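Local coordinates for protein salmonella typhimurium DB7155 bacteriophage DET7 tailspike (Bacteriophage, PDB 2V5I) that probably binds and hydrolyses the O-antigen polysaccharide of Salmonella, serving as the trimeric receptor-binding tailspike of bacteriophage Det7, at residues Gln352-Ala357 with Ile374-Leu379; Ser383-Ile388 with Gly409-Ala414. All blocks are in the same frame, centred on the assembly; numbering follows the deposited sequence.

Interaction 1. Residues Gln352-Ala357 with Ile374-Leu379; sequences QDCAGA and IDCNYL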
loop_
_atom_site.group_PDB
_atom_site.type_symbol
_atom_site.label_atom_id
_atom_site.label_comp_id
_atom_site.label_asym_id
_atom_site.label_seq_id
_atom_site.Cartn_x
_atom_site.Cartn_y
_atom_site.Cartn_z
ATOM N N GLN A 352 10.834 -0.038 9.247
ATOM C CA GLN A 352 11.280 1.280 9.688
ATOM C C GLN A 352 11.734 1.233 11.137
ATOM O O GLN A 352 11.090 0.607 11.976
ATOM C CB GLN A 352 10.259 2.375 9.395
ATOM C CG GLN A 352 8.945 2.215 9.923
ATOM C CD GLN A 352 7.792 3.091 9.271
ATOM O OE1 GLN A 352 7.876 3.762 8.182
ATOM N NE2 GLN A 352 6.707 3.061 9.972
ATOM N N ASP A 353 12.894 1.835 11.404
ATOM C CA ASP A 353 13.356 2.064 12.815
ATOM C C ASP A 353 13.627 0.747 13.499
ATOM O O ASP A 353 13.111 0.522 14.611
ATOM C CB ASP A 353 12.339 2.922 13.614
ATOM C CG ASP A 353 12.953 3.601 14.864
ATOM O OD1 ASP A 353 14.181 3.716 14.958
ATOM O OD2 ASP A 353 12.169 4.054 15.719
ATOM N N CYS A 354 14.446 -0.088 12.851
ATOM C CA CYS A 354 14.858 -1.404 13.405
ATOM C C CYS A 354 16.248 -1.297 14.001
ATOM O O CYS A 354 17.133 -0.580 13.493
ATOM C CB CYS A 354 14.811 -2.551 12.407
ATOM S SG CYS A 354 13.089 -2.977 11.930
ATOM N N ALA A 355 16.421 -1.898 15.181
ATOM C CA ALA A 355 17.726 -1.875 15.841
ATOM C C ALA A 355 18.820 -2.625 15.098
ATOM O O ALA A 355 19.973 -2.206 15.125
ATOM C CB ALA A 355 17.615 -2.414 17.254
ATOM N N GLY A 356 18.497 -3.760 14.475
ATOM C CA GLY A 356 19.408 -4.417 13.557
ATOM C C GLY A 356 19.062 -4.203 12.079
ATOM O O GLY A 356 18.427 -3.209 11.711
ATOM N N ALA A 357 19.484 -5.139 11.242
ATOM C CA ALA A 357 19.288 -5.042 9.800
ATOM C C ALA A 357 17.795 -4.942 9.481
ATOM O O ALA A 357 16.945 -5.527 10.169
ATOM C CB ALA A 357 19.878 -6.218 9.140
ATOM N N ILE A 374 14.078 1.853 6.211
ATOM C CA ILE A 374 14.635 3.135 6.620
ATOM C C ILE A 374 14.938 3.135 8.119
ATOM O O ILE A 374 14.228 2.497 8.887
ATOM C CB ILE A 374 13.691 4.302 6.286
ATOM C CG1 ILE A 374 12.370 4.188 6.997
ATOM C CG2 ILE A 374 13.473 4.398 4.755
ATOM C CD1 ILE A 374 11.465 5.313 6.778
ATOM N N ASP A 375 16.000 3.875 8.507
ATOM C CA ASP A 375 16.381 4.022 9.940
ATOM C C ASP A 375 16.575 2.638 10.548
ATOM O O ASP A 375 16.244 2.402 11.747
ATOM C CB ASP A 375 15.340 4.885 10.670
ATOM C CG ASP A 375 15.508 6.350 10.376
ATOM O OD1 ASP A 375 16.630 6.726 10.005
ATOM O OD2 ASP A 375 14.519 7.112 10.461
ATOM N N CYS A 376 17.223 1.756 9.792
ATOM C CA CYS A 376 17.575 0.460 10.312
ATOM C C CYS A 376 19.043 0.412 10.799
ATOM O O CYS A 376 19.826 1.351 10.623
ATOM C CB CYS A 376 17.224 -0.683 9.334
ATOM S SG CYS A 376 15.401 -0.823 9.186
ATOM N N ASN A 377 19.347 -0.679 11.488
ATOM C CA ASN A 377 20.628 -0.825 12.198
ATOM C C ASN A 377 20.953 0.316 13.151
ATOM O O ASN A 377 22.088 0.762 13.243
ATOM C CB ASN A 377 21.776 -1.094 11.246
ATOM C CG ASN A 377 23.003 -1.624 11.977
ATOM O OD1 ASN A 377 22.863 -2.271 13.043
ATOM N ND2 ASN A 377 24.198 -1.333 11.462
ATOM N N TYR A 378 19.936 0.811 13.861
ATOM C CA TYR A 378 20.152 2.014 14.676
ATOM C C TYR A 378 21.052 1.714 15.890
ATOM O O TYR A 378 21.625 2.632 16.433
ATOM C CB TYR A 378 18.825 2.718 15.021
ATOM C CG TYR A 378 17.931 2.081 16.054
ATOM C CD1 TYR A 378 18.334 1.969 17.381
ATOM C CD2 TYR A 378 16.633 1.657 15.736
ATOM C CE1 TYR A 378 17.535 1.398 18.328
ATOM C CE2 TYR A 378 15.826 1.081 16.685
ATOM C CZ TYR A 378 16.255 0.970 17.990
ATOM O OH TYR A 378 15.448 0.417 18.986
ATOM N N LEU A 379 21.220 0.445 16.278
ATOM C CA LEU A 379 22.186 0.064 17.330
ATOM C C LEU A 379 23.586 -0.214 16.765
ATOM O O LEU A 379 24.497 -0.579 17.511
ATOM C CB LEU A 379 21.704 -1.140 18.142
ATOM C CG LEU A 379 20.493 -0.899 19.026
ATOM C CD1 LEU A 379 20.211 -2.126 19.896
ATOM C CD2 LEU A 379 20.664 0.284 19.917
#
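The ring of Y378 lies flat over the backbone of A355: A355 CA sits over the ring face near its centre, 3.7 Å from the centroid, a CH-pi contact. What swings the ring back over the facing turn is its first torsion, which wedges CG between the backbone N and the carbonyl carbon (chi1 74°). The methyl of A355 is shared, its CB touching Y378 CZ at 3.7 Å and the branch of L379 at CG. D353 meets the ring differently. Its carboxylate is turned 45° to the ring plane, and D353 OD1 comes obliquely to Y378 CD2 at 3.3 Å. That carboxylate oxygen also forms a salt bridge with K403, whose charge makes a cation-pi contact with the same ring, while Y378 OH is hydrogen-bonded to N331; together these ties probably fix the rotation of the ring.

The backbones run parallel at first and then lose regular pairing through the turns. D353 N bonds I374 O at 2.9 Å, continuing the pairing of Q352 with I374, whose side chains run side by side. Farther on, Y378 N reaches C354 O at 3.2 Å, nearly straight at 172°, and L379 N uses a lone pair of A355 O. N377 N closes on G356 O at 2.7 Å from well above the carbonyl plane. C376 SG packs against C354 CB at 3.7 Å, so one cysteine sits over another in successive coils.

The matching of Q352 with I374, D353 with D375 and C354 with C376 is characteristic of a parallel beta-helix, the fold of P22-type tailspikes. The contact joins the turn between strands 345-352 and 357-364 to the one between strands 371-374 and 386-388, with strand 323-330 packed against Q352 and C354, and Y345 of the second subunit hydrogen-bonded to D375 through its hydroxyl.

Interaction 2. Residues Ser383-Ile388 with Gly409-Ala414; sequences SDQIII and GLVISA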
loop_
_atom_site.group_PDB
_atom_site.type_symbol
_atom_site.label_atom_id
_atom_site.label_comp_id
_atom_site.label_asym_id
_atom_site.label_seq_id
_atom_site.Cartn_x
_atom_site.Cartn_y
_atom_site.Cartn_z
ATOM N N SER A 383 26.657 -4.954 10.505
ATOM C CA SER A 383 25.720 -5.517 9.533
ATOM C C SER A 383 25.344 -4.434 8.526
ATOM O O SER A 383 25.390 -3.249 8.828
ATOM C CB SER A 383 24.432 -5.992 10.222
ATOM O OG SER A 383 23.510 -6.530 9.281
ATOM N N ASP A 384 25.010 -4.855 7.323
ATOM C CA ASP A 384 24.429 -3.958 6.375
ATOM C C ASP A 384 22.939 -3.813 6.660
ATOM O O ASP A 384 22.346 -4.718 7.228
ATOM C CB ASP A 384 24.643 -4.488 4.975
ATOM C CG ASP A 384 26.128 -4.796 4.700
ATOM O OD1 ASP A 384 26.987 -3.978 5.071
ATOM O OD2 ASP A 384 26.423 -5.880 4.160
ATOM N N GLN A 385 22.329 -2.728 6.206
ATOM C CA GLN A 385 20.899 -2.490 6.468
ATOM C C GLN A 385 20.004 -3.346 5.602
ATOM O O GLN A 385 18.938 -3.812 6.066
ATOM C CB GLN A 385 20.575 -1.024 6.322
ATOM C CG GLN A 385 21.250 -0.137 7.402
ATOM C CD GLN A 385 21.312 1.330 7.052
ATOM O OE1 GLN A 385 20.363 1.918 6.541
ATOM N NE2 GLN A 385 22.439 1.941 7.355
ATOM N N ILE A 386 20.339 -3.441 4.305
ATOM C CA ILE A 386 19.535 -4.131 3.333
ATOM C C ILE A 386 20.501 -5.099 2.624
ATOM O O ILE A 386 21.448 -4.651 1.985
ATOM C CB ILE A 386 18.938 -3.115 2.323
ATOM C CG1 ILE A 386 18.027 -2.084 3.022
ATOM C CG2 ILE A 386 18.233 -3.816 1.201
ATOM C CD1 ILE A 386 17.852 -0.777 2.196
ATOM N N ILE A 387 20.255 -6.401 2.708
ATOM C CA ILE A 387 21.138 -7.434 2.159
ATOM C C ILE A 387 20.317 -8.329 1.242
ATOM O O ILE A 387 19.248 -8.801 1.633
ATOM C CB ILE A 387 21.683 -8.291 3.293
ATOM C CG1 ILE A 387 22.552 -7.434 4.218
ATOM C CG2 ILE A 387 22.432 -9.523 2.726
ATOM C CD1 ILE A 387 22.489 -7.868 5.705
ATOM N N ILE A 388 20.771 -8.484 -0.005
ATOM C CA ILE A 388 20.221 -9.441 -0.938
ATOM C C ILE A 388 21.412 -10.228 -1.452
ATOM O O ILE A 388 22.360 -9.651 -1.947
ATOM C CB ILE A 388 19.470 -8.784 -2.127
ATOM C CG1 ILE A 388 18.351 -7.861 -1.614
ATOM C CG2 ILE A 388 18.922 -9.852 -3.062
ATOM C CD1 ILE A 388 17.653 -7.083 -2.717
ATOM N N GLY A 409 28.853 -0.830 8.465
ATOM C CA GLY A 409 28.044 -1.446 7.431
ATOM C C GLY A 409 27.662 -0.560 6.275
ATOM O O GLY A 409 27.826 0.677 6.322
ATOM N N LEU A 410 27.110 -1.196 5.262
ATOM C CA LEU A 410 26.547 -0.512 4.116
ATOM C C LEU A 410 25.038 -0.268 4.319
ATOM O O LEU A 410 24.386 -0.964 5.095
ATOM C CB LEU A 410 26.717 -1.351 2.855
ATOM C CG LEU A 410 28.164 -1.709 2.478
ATOM C CD1 LEU A 410 28.212 -2.801 1.423
ATOM C CD2 LEU A 410 28.792 -0.445 1.972
ATOM N N VAL A 411 24.485 0.614 3.525
ATOM C CA VAL A 411 23.033 0.767 3.486
ATOM C C VAL A 411 22.475 -0.409 2.675
ATOM O O VAL A 411 21.551 -1.078 3.122
ATOM C CB VAL A 411 22.608 2.098 2.901
ATOM C CG1 VAL A 411 21.074 2.186 2.736
ATOM C CG2 VAL A 411 23.080 3.212 3.774
ATOM N N ILE A 412 23.018 -0.622 1.462
ATOM C CA ILE A 412 22.603 -1.707 0.595
ATOM C C ILE A 412 23.810 -2.554 0.208
ATOM O O ILE A 412 24.807 -2.017 -0.248
ATOM C CB ILE A 412 21.986 -1.173 -0.731
ATOM C CG1 ILE A 412 20.670 -0.489 -0.427
ATOM C CG2 ILE A 412 21.738 -2.339 -1.747
ATOM C CD1 ILE A 412 20.132 0.365 -1.566
ATOM N N SER A 413 23.659 -3.866 0.357
ATOM C CA SER A 413 24.601 -4.856 -0.165
ATOM C C SER A 413 23.813 -5.893 -0.960
ATOM O O SER A 413 23.199 -6.833 -0.414
ATOM C CB SER A 413 25.304 -5.505 1.006
ATOM O OG SER A 413 26.147 -6.575 0.590
ATOM N N ALA A 414 23.814 -5.679 -2.273
ATOM C CA ALA A 414 23.077 -6.497 -3.234
ATOM C C ALA A 414 23.895 -6.678 -4.499
ATOM O O ALA A 414 23.527 -6.252 -5.588
ATOM C CB ALA A 414 21.714 -5.864 -3.539
HETATM O O HOH W 1 25.007 -9.203 0.150
#
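D384 reaches across to L410 and S413 of the neighbouring coil, and its side chain can be followed outward. D384 CB rests 3.5 Å from L410 O; D384 CG, placed beside its own backbone N (chi1 -53°), lies near both L410 N and S413 CB. There the carboxylate divides. D384 OD1 accepts the N-H of L410 at 2.8 Å, on the anti side and nearly straight at 172°, and also lies against the L410 side chain. The other oxygen, D384 OD2, meets S413 CB at 3.4 Å.

Q385 N then bonds L410 O, and I386 N bonds V411 O at a more bent 131°. The strands proper pair in parallel through S413 N to I386 O and I388 N to S413 O, 3.0 Å. I386 and I412 run side by side, with I386 CD1 on I412 CG1 at 3.9 Å, while Q385 crosses V411 and sends its NE2 to Q405 OE1. S413 OG holds a water that also reaches I388 O weakly.

I386 and I412 thus pack on the face that meets A399 and strand 417-423, whereas D384 adds a polar grip, a side-chain oxygen serving as acceptor ahead of the regular pairing.

Both interactions set one coil of the beta-helix against the next, but at different points of the winding. Interaction 1 is the more buried and belongs to a turn, where an aromatic ring, two cysteines in van der Waals contact and irregular backbone bonds fasten the coils and where a second subunit comes close. Interaction 2, only partly buried, has regular parallel pairing between strands 386-388 and 412-414, with a carboxylate at its entrance, and no other chain touches it. The two meet: strand 386-388 follows the turn at 374-379 along the chain, and A357 CB packs on D384 O at 3.5 Å. Turn and strand contacts therefore continue into each other, their centres about 11 Å apart.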